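Local coordinates for protein condensin complex subunit 3 (Schizosaccharomyces pombe, PDB 5OQR) that serves as a regulatory subunit of the condensin complex, which is required for converting interphase chromatin into mitotic-like condensed chromosomes, at residues 680-684 and 706-710; 656-660 and 672-676; 601-606 and 644-648; 570-574 and 586-590. All coordinates share one frame; numbering follows the deposited sequence.

Contact 1: 680-684 and 706-710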
loop_
_atom_site.group_PDB
_atom_site.type_symbol
_atom_site.label_atom_id
_atom_site.label_comp_id
_atom_site.label_asym_id
_atom_site.label_seq_id
_atom_site.Cartn_x
_atom_site.Cartn_y
_atom_site.Cartn_z
ATOM N N LEU A 680 -1.846 16.263 -14.559
ATOM C CA LEU A 680 -2.590 16.104 -15.804
ATOM C C LEU A 680 -3.568 14.941 -15.720
ATOM O O LEU A 680 -4.680 15.020 -16.253
ATOM C CB LEU A 680 -1.622 15.907 -16.972
ATOM C CG LEU A 680 -0.917 17.164 -17.481
ATOM C CD1 LEU A 680 0.180 16.791 -18.457
ATOM C CD2 LEU A 680 -1.910 18.111 -18.135
ATOM N N ASP A 681 -3.171 13.850 -15.067
ATOM C CA ASP A 681 -4.093 12.738 -14.872
ATOM C C ASP A 681 -5.275 13.154 -14.007
ATOM O O ASP A 681 -6.421 12.786 -14.290
ATOM C CB ASP A 681 -3.357 11.556 -14.247
ATOM C CG ASP A 681 -2.279 11.000 -15.151
ATOM O OD1 ASP A 681 -1.818 9.865 -14.909
ATOM O OD2 ASP A 681 -1.898 11.699 -16.112
ATOM N N TRP A 682 -5.016 13.928 -12.952
ATOM C CA TRP A 682 -6.096 14.400 -12.091
ATOM C C TRP A 682 -7.126 15.205 -12.866
ATOM O O TRP A 682 -8.315 15.180 -12.530
ATOM C CB TRP A 682 -5.528 15.249 -10.956
ATOM C CG TRP A 682 -4.688 14.492 -9.977
ATOM C CD1 TRP A 682 -4.666 13.146 -9.783
ATOM C CD2 TRP A 682 -3.743 15.046 -9.056
ATOM N NE1 TRP A 682 -3.767 12.825 -8.799
ATOM C CE2 TRP A 682 -3.186 13.975 -8.336
ATOM C CE3 TRP A 682 -3.313 16.344 -8.771
ATOM C CZ2 TRP A 682 -2.222 14.161 -7.351
ATOM C CZ3 TRP A 682 -2.360 16.527 -7.794
ATOM C CH2 TRP A 682 -1.823 15.443 -7.096
ATOM N N THR A 683 -6.695 15.930 -13.893
ATOM C CA THR A 683 -7.578 16.801 -14.655
ATOM C C THR A 683 -8.143 16.132 -15.902
ATOM O O THR A 683 -8.928 16.757 -16.617
ATOM C CB THR A 683 -6.826 18.078 -15.037
ATOM O OG1 THR A 683 -5.550 17.736 -15.583
ATOM C CG2 THR A 683 -6.598 18.945 -13.828
ATOM N N ASP A 684 -7.784 14.879 -16.165
ATOM C CA ASP A 684 -8.257 14.168 -17.345
ATOM C C ASP A 684 -9.706 13.735 -17.143
ATOM O O ASP A 684 -10.015 12.998 -16.201
ATOM C CB ASP A 684 -7.364 12.960 -17.616
ATOM C CG ASP A 684 -7.697 12.259 -18.916
ATOM O OD1 ASP A 684 -8.828 12.418 -19.422
ATOM O OD2 ASP A 684 -6.822 11.534 -19.433
ATOM N N VAL A 706 -11.845 20.254 -19.412
ATOM C CA VAL A 706 -10.880 20.788 -18.456
ATOM C C VAL A 706 -9.515 20.949 -19.110
ATOM O O VAL A 706 -8.788 21.910 -18.837
ATOM C CB VAL A 706 -10.807 19.886 -17.208
ATOM C CG1 VAL A 706 -9.792 20.425 -16.205
ATOM C CG2 VAL A 706 -12.171 19.764 -16.556
ATOM N N HIS A 707 -9.138 20.005 -19.973
ATOM C CA HIS A 707 -7.820 20.065 -20.592
ATOM C C HIS A 707 -7.738 21.186 -21.619
ATOM O O HIS A 707 -6.709 21.861 -21.725
ATOM C CB HIS A 707 -7.481 18.718 -21.227
ATOM C CG HIS A 707 -6.790 17.768 -20.297
ATOM N ND1 HIS A 707 -6.409 16.501 -20.681
ATOM C CD2 HIS A 707 -6.409 17.899 -19.005
ATOM C CE1 HIS A 707 -5.820 15.894 -19.668
ATOM N NE2 HIS A 707 -5.809 16.720 -18.639
ATOM N N LEU A 708 -8.805 21.405 -22.384
ATOM C CA LEU A 708 -8.818 22.558 -23.272
ATOM C C LEU A 708 -8.882 23.854 -22.477
ATOM O O LEU A 708 -8.323 24.871 -22.903
ATOM C CB LEU A 708 -9.990 22.466 -24.247
ATOM C CG LEU A 708 -9.875 23.352 -25.489
ATOM C CD1 LEU A 708 -8.696 22.932 -26.359
ATOM C CD2 LEU A 708 -11.160 23.308 -26.291
ATOM N N HIS A 709 -9.553 23.837 -21.325
ATOM C CA HIS A 709 -9.495 24.977 -20.420
ATOM C C HIS A 709 -8.089 25.161 -19.870
ATOM O O HIS A 709 -7.630 26.294 -19.687
ATOM C CB HIS A 709 -10.498 24.790 -19.280
ATOM C CG HIS A 709 -10.334 25.775 -18.166
ATOM N ND1 HIS A 709 -9.990 25.402 -16.886
ATOM C CD2 HIS A 709 -10.455 27.123 -18.144
ATOM C CE1 HIS A 709 -9.910 26.475 -16.121
ATOM N NE2 HIS A 709 -10.188 27.533 -16.860
ATOM N N LEU A 710 -7.384 24.059 -19.610
ATOM C CA LEU A 710 -6.020 24.154 -19.106
ATOM C C LEU A 710 -5.082 24.728 -20.161
ATOM O O LEU A 710 -4.143 25.460 -19.834
ATOM C CB LEU A 710 -5.539 22.778 -18.647
ATOM C CG LEU A 710 -4.134 22.721 -18.047
ATOM C CD1 LEU A 710 -4.038 23.588 -16.806
ATOM C CD2 LEU A 710 -3.755 21.289 -17.732
#
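H707 reaches across from the first turn of helix 706-717 and donates its NE2 proton to the carbonyl oxygen of L680, in the last turn of helix 669-682. This joins two helices of the C-terminal alpha-solenoid, the second of them opening HEAT repeat 9. The bond from H707 NE2 to L680 O is 3.1 Å long, with an N-H...O angle of 149°, and the oxygen lies in the imidazole plane at the ring edge. T683 OG1 comes to the same edge, 3.2 Å from H707 NE2. D684 passes the ring at a slant, its CB 3.9 Å from CE1 of H707. Apolar groups flank this polar centre: V706 CG1 meets T683 CB at 4.0 Å, and the leucines L680 and L710 cross at about a right angle through their CD2 methyls.

The second shell fixes the ring's rotation. ND1 of H707 is hydrogen-bonded to the backbone N of K738, so both ring nitrogens are engaged and the imidazole spans two backbone partners. Helix 639-661 underlies the contact through A646 and F649, which touch V706 and L710. On D684, OD1 accepts from the backbone N of E686, while the backbone O of D684 accepts a hydrogen bond from Q642 NE2.

Contact 2: 656-660 and 672-676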
loop_
_atom_site.group_PDB
_atom_site.type_symbol
_atom_site.label_atom_id
_atom_site.label_comp_id
_atom_site.label_asym_id
_atom_site.label_seq_id
_atom_site.Cartn_x
_atom_site.Cartn_y
_atom_site.Cartn_z
ATOM N N LEU A 656 6.370 25.153 -7.827
ATOM C CA LEU A 656 7.210 23.984 -7.601
ATOM C C LEU A 656 8.512 24.069 -8.384
ATOM O O LEU A 656 9.547 23.588 -7.911
ATOM C CB LEU A 656 6.445 22.713 -7.969
ATOM C CG LEU A 656 5.354 22.305 -6.976
ATOM C CD1 LEU A 656 4.476 21.215 -7.562
ATOM C CD2 LEU A 656 5.967 21.839 -5.664
ATOM N N LEU A 657 8.487 24.670 -9.575
ATOM C CA LEU A 657 9.716 24.823 -10.346
ATOM C C LEU A 657 10.732 25.670 -9.590
ATOM O O LEU A 657 11.912 25.315 -9.506
ATOM C CB LEU A 657 9.406 25.440 -11.710
ATOM C CG LEU A 657 8.942 24.481 -12.809
ATOM C CD1 LEU A 657 8.548 25.260 -14.047
ATOM C CD2 LEU A 657 10.025 23.472 -13.156
ATOM N N GLU A 658 10.292 26.799 -9.033
ATOM C CA GLU A 658 11.204 27.640 -8.267
ATOM C C GLU A 658 11.753 26.894 -7.058
ATOM O O GLU A 658 12.951 26.971 -6.761
ATOM C CB GLU A 658 10.496 28.920 -7.827
ATOM C CG GLU A 658 9.980 29.768 -8.977
ATOM C CD GLU A 658 9.691 31.198 -8.566
ATOM O OE1 GLU A 658 9.913 31.537 -7.385
ATOM O OE2 GLU A 658 9.244 31.984 -9.428
ATOM N N ILE A 659 10.890 26.168 -6.345
ATOM C CA ILE A 659 11.338 25.396 -5.190
ATOM C C ILE A 659 12.379 24.369 -5.607
ATOM O O ILE A 659 13.371 24.144 -4.904
ATOM C CB ILE A 659 10.133 24.722 -4.507
ATOM C CG1 ILE A 659 9.258 25.771 -3.825
ATOM C CG2 ILE A 659 10.590 23.675 -3.489
ATOM C CD1 ILE A 659 7.881 25.271 -3.467
ATOM N N TYR A 660 12.165 23.724 -6.752
ATOM C CA TYR A 660 12.974 22.572 -7.130
ATOM C C TYR A 660 14.374 22.958 -7.590
ATOM O O TYR A 660 15.324 22.206 -7.346
ATOM C CB TYR A 660 12.262 21.774 -8.221
ATOM C CG TYR A 660 11.575 20.532 -7.704
ATOM C CD1 TYR A 660 11.990 19.271 -8.102
ATOM C CD2 TYR A 660 10.522 20.622 -6.804
ATOM C CE1 TYR A 660 11.370 18.132 -7.629
ATOM C CE2 TYR A 660 9.894 19.488 -6.325
ATOM C CZ TYR A 660 10.323 18.246 -6.739
ATOM O OH TYR A 660 9.701 17.113 -6.264
ATOM N N ILE A 672 9.950 16.956 -11.906
ATOM C CA ILE A 672 8.890 17.867 -12.328
ATOM C C ILE A 672 8.012 17.207 -13.383
ATOM O O ILE A 672 6.783 17.345 -13.364
ATOM C CB ILE A 672 9.491 19.188 -12.847
ATOM C CG1 ILE A 672 10.218 19.934 -11.723
ATOM C CG2 ILE A 672 8.409 20.066 -13.462
ATOM C CD1 ILE A 672 9.307 20.507 -10.648
ATOM N N GLY A 673 8.625 16.493 -14.325
ATOM C CA GLY A 673 7.845 15.827 -15.352
ATOM C C GLY A 673 6.836 14.854 -14.776
ATOM O O GLY A 673 5.693 14.786 -15.230
ATOM N N HIS A 674 7.245 14.086 -13.765
ATOM C CA HIS A 674 6.316 13.166 -13.119
ATOM C C HIS A 674 5.225 13.924 -12.376
ATOM O O HIS A 674 4.054 13.531 -12.410
ATOM C CB HIS A 674 7.073 12.237 -12.173
ATOM C CG HIS A 674 7.832 11.153 -12.873
ATOM N ND1 HIS A 674 9.049 11.369 -13.481
ATOM C CD2 HIS A 674 7.540 9.845 -13.069
ATOM C CE1 HIS A 674 9.477 10.241 -14.018
ATOM N NE2 HIS A 674 8.580 9.301 -13.782
ATOM N N ILE A 675 5.589 15.017 -11.701
ATOM C CA ILE A 675 4.588 15.842 -11.029
ATOM C C ILE A 675 3.555 16.336 -12.033
ATOM O O ILE A 675 2.345 16.182 -11.834
ATOM C CB ILE A 675 5.262 17.015 -10.293
ATOM C CG1 ILE A 675 6.211 16.494 -9.211
ATOM C CG2 ILE A 675 4.209 17.926 -9.682
ATOM C CD1 ILE A 675 6.984 17.581 -8.481
ATOM N N ALA A 676 4.020 16.942 -13.128
ATOM C CA ALA A 676 3.104 17.500 -14.116
ATOM C C ALA A 676 2.175 16.434 -14.676
ATOM O O ALA A 676 0.975 16.673 -14.850
ATOM C CB ALA A 676 3.893 18.164 -15.244
#
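Y660 meets helix 669-682 almost from root to tip. Its CB lies 4.0 Å from I672 CD1, and the same methyl then sits over one face of the ring, 3.7 Å from CG of Y660 and displaced toward the rim. This is a CH-pi contact, with I672 CD1 4.0 Å from the ring centroid and 21° off its normal. Farther out I675 takes over: its CD1 is 3.8 Å from Y660 CZ and 3.5 Å from Y660 OH. The hydroxyl itself makes a weak hydrogen bond to the carbonyl oxygen of F613, at the end of helix 601-613.

The two helices run nearly antiparallel, at 158°, as consecutive helices of an alpha-solenoid hairpin, and their local axes come no closer than 11.7 Å, a spacing bridged by leucine, isoleucine and tyrosine side chains. I672 serves two neighbours through different branches: CD1 goes to the tyrosine, whereas CG2, anti to the backbone N, is 3.8 Å from L657 CD2. One turn along, I675 divides likewise, turning CG2 to L656 CD1 at 3.9 Å and CD1 to the phenol. F613 also touches L656 and I675, and F729 of helix 725-736 packs on I672 as well.

Contact 3: 601-606 and 644-648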
loop_
_atom_site.group_PDB
_atom_site.type_symbol
_atom_site.label_atom_id
_atom_site.label_comp_id
_atom_site.label_asym_id
_atom_site.label_seq_id
_atom_site.Cartn_x
_atom_site.Cartn_y
_atom_site.Cartn_z
ATOM N N ASP A 601 -12.137 25.545 -1.668
ATOM C CA ASP A 601 -11.269 24.636 -2.412
ATOM C C ASP A 601 -10.170 25.402 -3.133
ATOM O O ASP A 601 -8.984 25.095 -2.989
ATOM C CB ASP A 601 -12.085 23.828 -3.421
ATOM C CG ASP A 601 -13.347 23.254 -2.828
ATOM O OD1 ASP A 601 -13.959 23.928 -1.979
ATOM O OD2 ASP A 601 -13.733 22.132 -3.215
ATOM N N GLU A 602 -10.561 26.412 -3.911
ATOM C CA GLU A 602 -9.606 27.186 -4.700
ATOM C C GLU A 602 -8.442 27.666 -3.845
ATOM O O GLU A 602 -7.281 27.611 -4.269
ATOM C CB GLU A 602 -10.305 28.383 -5.349
ATOM C CG GLU A 602 -11.700 28.097 -5.908
ATOM C CD GLU A 602 -12.804 28.235 -4.867
ATOM O OE1 GLU A 602 -12.605 28.968 -3.874
ATOM O OE2 GLU A 602 -13.863 27.593 -5.033
ATOM N N LEU A 603 -8.734 28.140 -2.633
ATOM C CA LEU A 603 -7.702 28.744 -1.798
ATOM C C LEU A 603 -6.735 27.697 -1.259
ATOM O O LEU A 603 -5.534 27.963 -1.134
ATOM C CB LEU A 603 -8.357 29.516 -0.653
ATOM C CG LEU A 603 -7.415 30.314 0.252
ATOM C CD1 LEU A 603 -6.815 31.493 -0.491
ATOM C CD2 LEU A 603 -8.141 30.777 1.508
ATOM N N PHE A 604 -7.231 26.505 -0.935
ATOM C CA PHE A 604 -6.392 25.465 -0.352
ATOM C C PHE A 604 -5.813 24.517 -1.389
ATOM O O PHE A 604 -4.758 23.920 -1.149
ATOM C CB PHE A 604 -7.190 24.653 0.673
ATOM C CG PHE A 604 -7.432 25.375 1.964
ATOM C CD1 PHE A 604 -6.410 25.538 2.878
ATOM C CD2 PHE A 604 -8.678 25.887 2.264
ATOM C CE1 PHE A 604 -6.624 26.204 4.066
ATOM C CE2 PHE A 604 -8.900 26.553 3.449
ATOM C CZ PHE A 604 -7.872 26.712 4.352
ATOM N N LEU A 605 -6.478 24.362 -2.533
ATOM C CA LEU A 605 -6.048 23.370 -3.511
ATOM C C LEU A 605 -4.607 23.604 -3.950
ATOM O O LEU A 605 -3.850 22.649 -4.153
ATOM C CB LEU A 605 -6.992 23.400 -4.715
ATOM C CG LEU A 605 -7.454 22.113 -5.399
ATOM C CD1 LEU A 605 -7.582 20.931 -4.458
ATOM C CD2 LEU A 605 -8.799 22.391 -6.058
ATOM N N LYS A 606 -4.205 24.870 -4.097
ATOM C CA LYS A 606 -2.841 25.149 -4.543
ATOM C C LYS A 606 -1.829 24.916 -3.430
ATOM O O LYS A 606 -0.855 24.179 -3.659
ATOM C CB LYS A 606 -2.761 26.568 -5.116
ATOM C CG LYS A 606 -1.389 26.969 -5.636
ATOM C CD LYS A 606 -1.148 28.454 -5.449
ATOM C CE LYS A 606 0.222 28.861 -5.961
ATOM N NZ LYS A 606 0.713 30.109 -5.319
ATOM N N ARG A 644 -11.388 22.932 -10.904
ATOM C CA ARG A 644 -10.692 23.726 -9.896
ATOM C C ARG A 644 -9.194 23.459 -9.907
ATOM O O ARG A 644 -8.402 24.360 -9.608
ATOM C CB ARG A 644 -11.261 23.428 -8.509
ATOM C CG ARG A 644 -12.723 23.781 -8.336
ATOM C CD ARG A 644 -13.183 23.500 -6.919
ATOM N NE ARG A 644 -14.612 23.746 -6.735
ATOM C CZ ARG A 644 -15.554 22.809 -6.741
ATOM N NH1 ARG A 644 -15.244 21.532 -6.918
ATOM N NH2 ARG A 644 -16.823 23.148 -6.564
ATOM N N ILE A 645 -8.784 22.235 -10.239
ATOM C CA ILE A 645 -7.363 21.905 -10.242
ATOM C C ILE A 645 -6.677 22.528 -11.449
ATOM O O ILE A 645 -5.550 23.025 -11.351
ATOM C CB ILE A 645 -7.175 20.376 -10.199
ATOM C CG1 ILE A 645 -7.795 19.809 -8.918
ATOM C CG2 ILE A 645 -5.693 20.010 -10.273
ATOM C CD1 ILE A 645 -7.889 18.301 -8.887
ATOM N N ALA A 646 -7.343 22.519 -12.605
ATOM C CA ALA A 646 -6.788 23.174 -13.783
ATOM C C ALA A 646 -6.705 24.682 -13.595
ATOM O O ALA A 646 -5.859 25.337 -14.212
ATOM C CB ALA A 646 -7.627 22.834 -15.014
ATOM N N THR A 647 -7.560 25.248 -12.742
ATOM C CA THR A 647 -7.579 26.693 -12.545
ATOM C C THR A 647 -6.361 27.182 -11.770
ATOM O O THR A 647 -5.961 28.341 -11.919
ATOM C CB THR A 647 -8.866 27.093 -11.827
ATOM O OG1 THR A 647 -9.986 26.782 -12.663
ATOM C CG2 THR A 647 -8.882 28.582 -11.500
ATOM N N ILE A 648 -5.769 26.331 -10.936
ATOM C CA ILE A 648 -4.562 26.670 -10.189
ATOM C C ILE A 648 -3.376 25.832 -10.619
ATOM O O ILE A 648 -2.258 26.055 -10.132
ATOM C CB ILE A 648 -4.787 26.552 -8.666
ATOM C CG1 ILE A 648 -5.287 25.157 -8.273
ATOM C CG2 ILE A 648 -5.771 27.606 -8.194
ATOM C CD1 ILE A 648 -4.189 24.172 -7.958
#
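D601 OD2 is hydrogen-bonded to Y634 OH and H598 ND1, and it also faces R644 across the contact. The setting is a crossing between non-consecutive helices of the alpha-solenoid: the start of helix 601-613 meets helix 639-661 at -61°, with the local axes 9.5 Å apart at their closest, while helix 621-635 comes between them in the chain and supplies Y634.

The salt bridge of D601 with R644 is long, 4.0 Å from OD2 of D601 to NE of R644. The oxygen stands above one face of the guanidinium, displaced toward its rim, so no N-H points at it and the attraction is one of charge alone. The carboxylate and guanidinium planes are turned 35° apart. Nearer the backbone, the aliphatic part of R644 does the packing: its chain is extended from CG to NE and lays CD 3.7 Å from D601 CB. E602 OE2 lies near the guanidinium edge but beyond salt-bridge distance, on a poorly ordered side chain.

L605 follows one turn after D601. Its CD2 methyl lies between the arginine and the next residue, 3.6 Å from R644 CB and 4.0 Å from I645 CG1, crossing both side chains at about a right angle. At the far end I648 leans on the backbone of the opposite helix: with CG1 held between its own backbone N and carbonyl carbon (chi1 56°), its CD1 rests 3.8 Å from K606 CA and 4.0 Å from K606 CB.

Contact 4: 570-574 and 586-590; sequences LFEAL and GAEAI
L574 and I590 make the closest side-chain contact between the two segments, CD2 of the leucine lying 3.6 Å from CD1 of the isoleucine where the side chains cross at about a right angle. The other branch of L574 is used as well: CD1 rests 3.8 Å from A587 CB. With CG anti to the backbone N (chi1 -178°), the leucine fork thus reaches two residues three positions apart on helix 580-597. One turn earlier L570 reaches across with CD2, 3.8 Å from A589 CB, and with CB, 4.2 Å from I590 CG1.

Backbone atoms take part too. Helices 563-574 and 580-597 form an alpha-solenoid hairpin, their local axes at 136° and 8.7 Å apart at their closest, and within these segments the backbones come nearest at G586 and L574, their CA atoms 5.0 Å apart. Having no side chain, G586 lets A573 CB settle 4.0 Å from its CA. I590 CD1 also touches the carbonyl oxygen of L570.

Polar interactions lie at the margins. The carbonyl oxygen of L574 takes a weak hydrogen bond from Q583 NE2, and E588, on another side of helix 580-597, hydrogen-bonds through OE2 to an aromatic side chain of another protein chain.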
loop_
_atom_site.group_PDB
_atom_site.type_symbol
_atom_site.label_atom_id
_atom_site.label_comp_id
_atom_site.label_asym_id
_atom_site.label_seq_id
_atom_site.Cartn_x
_atom_site.Cartn_y
_atom_site.Cartn_z
ATOM N N LEU A 570 -4.936 26.485 9.553
ATOM C CA LEU A 570 -4.828 25.354 8.639
ATOM C C LEU A 570 -3.643 25.523 7.695
ATOM O O LEU A 570 -2.953 24.547 7.380
ATOM C CB LEU A 570 -6.126 25.191 7.850
ATOM C CG LEU A 570 -7.337 24.678 8.631
ATOM C CD1 LEU A 570 -8.604 24.815 7.808
ATOM C CD2 LEU A 570 -7.138 23.230 9.045
ATOM N N PHE A 571 -3.394 26.750 7.228
ATOM C CA PHE A 571 -2.203 27.009 6.425
ATOM C C PHE A 571 -0.941 26.809 7.249
ATOM O O PHE A 571 -0.021 26.094 6.837
ATOM C CB PHE A 571 -2.232 28.434 5.862
ATOM C CG PHE A 571 -3.207 28.630 4.745
ATOM C CD1 PHE A 571 -3.137 27.854 3.604
ATOM C CD2 PHE A 571 -4.184 29.606 4.827
ATOM C CE1 PHE A 571 -4.032 28.036 2.574
ATOM C CE2 PHE A 571 -5.080 29.792 3.800
ATOM C CZ PHE A 571 -5.002 29.007 2.671
ATOM N N GLU A 572 -0.879 27.447 8.417
ATOM C CA GLU A 572 0.308 27.355 9.258
ATOM C C GLU A 572 0.627 25.905 9.595
ATOM O O GLU A 572 1.784 25.477 9.515
ATOM C CB GLU A 572 0.099 28.178 10.529
ATOM C CG GLU A 572 1.367 28.476 11.297
ATOM C CD GLU A 572 1.126 29.417 12.459
ATOM O OE1 GLU A 572 1.836 29.301 13.479
ATOM O OE2 GLU A 572 0.220 30.270 12.353
ATOM N N ALA A 573 -0.393 25.129 9.968
ATOM C CA ALA A 573 -0.176 23.722 10.286
ATOM C C ALA A 573 0.425 22.983 9.099
ATOM O O ALA A 573 1.393 22.229 9.243
ATOM C CB ALA A 573 -1.492 23.067 10.705
ATOM N N LEU A 574 -0.141 23.190 7.911
ATOM C CA LEU A 574 0.306 22.462 6.732
ATOM C C LEU A 574 1.743 22.795 6.356
ATOM O O LEU A 574 2.404 21.982 5.701
ATOM C CB LEU A 574 -0.627 22.758 5.560
ATOM C CG LEU A 574 -0.340 22.042 4.241
ATOM C CD1 LEU A 574 -0.100 20.559 4.448
ATOM C CD2 LEU A 574 -1.492 22.260 3.286
ATOM N N GLY A 586 -3.011 19.040 9.747
ATOM C CA GLY A 586 -3.506 20.114 8.903
ATOM C C GLY A 586 -3.854 19.630 7.510
ATOM O O GLY A 586 -4.913 19.955 6.970
ATOM N N ALA A 587 -2.971 18.826 6.916
ATOM C CA ALA A 587 -3.248 18.270 5.598
ATOM C C ALA A 587 -4.528 17.449 5.609
ATOM O O ALA A 587 -5.354 17.559 4.697
ATOM C CB ALA A 587 -2.071 17.417 5.128
ATOM N N GLU A 588 -4.712 16.619 6.636
ATOM C CA GLU A 588 -5.908 15.789 6.707
ATOM C C GLU A 588 -7.156 16.640 6.903
ATOM O O GLU A 588 -8.180 16.403 6.258
ATOM C CB GLU A 588 -5.770 14.770 7.835
ATOM C CG GLU A 588 -6.791 13.652 7.778
ATOM C CD GLU A 588 -6.592 12.620 8.867
ATOM O OE1 GLU A 588 -5.608 12.736 9.628
ATOM O OE2 GLU A 588 -7.420 11.691 8.962
ATOM N N ALA A 589 -7.086 17.640 7.784
ATOM C CA ALA A 589 -8.235 18.507 8.024
ATOM C C ALA A 589 -8.677 19.198 6.738
ATOM O O ALA A 589 -9.864 19.198 6.396
ATOM C CB ALA A 589 -7.893 19.537 9.098
ATOM N N ILE A 590 -7.730 19.798 6.017
ATOM C CA ILE A 590 -8.045 20.438 4.742
ATOM C C ILE A 590 -8.714 19.443 3.803
ATOM O O ILE A 590 -9.721 19.749 3.156
ATOM C CB ILE A 590 -6.769 21.034 4.123
ATOM C CG1 ILE A 590 -6.257 22.185 4.989
ATOM C CG2 ILE A 590 -7.024 21.524 2.700
ATOM C CD1 ILE A 590 -4.791 22.479 4.811
#

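In the fold
All four contacts lie in the C-terminal part of the helical solenoid and follow the chain in the order 4, 3, 2, 1. Contacts 3 and 4 have centres about 15 Å apart and touch directly, F604 stacking on F571 and packing on I590. Contact 3 also touches contact 1, about 13 Å away between centres, with A646 against V706 and L710. Contact 2 shares helix 639-661 with contact 3 and helix 669-682 with contact 1, its centre about 17 Å from either. Consecutive helices pack in contacts 1, 2 and 4, non-consecutive ones cross in contact 3. Contacts 4, 3 and 1 thus form an unbroken run of packing, to which contact 2 is tied through shared helices; another protein chain packs on helix 580-597 within contact 4.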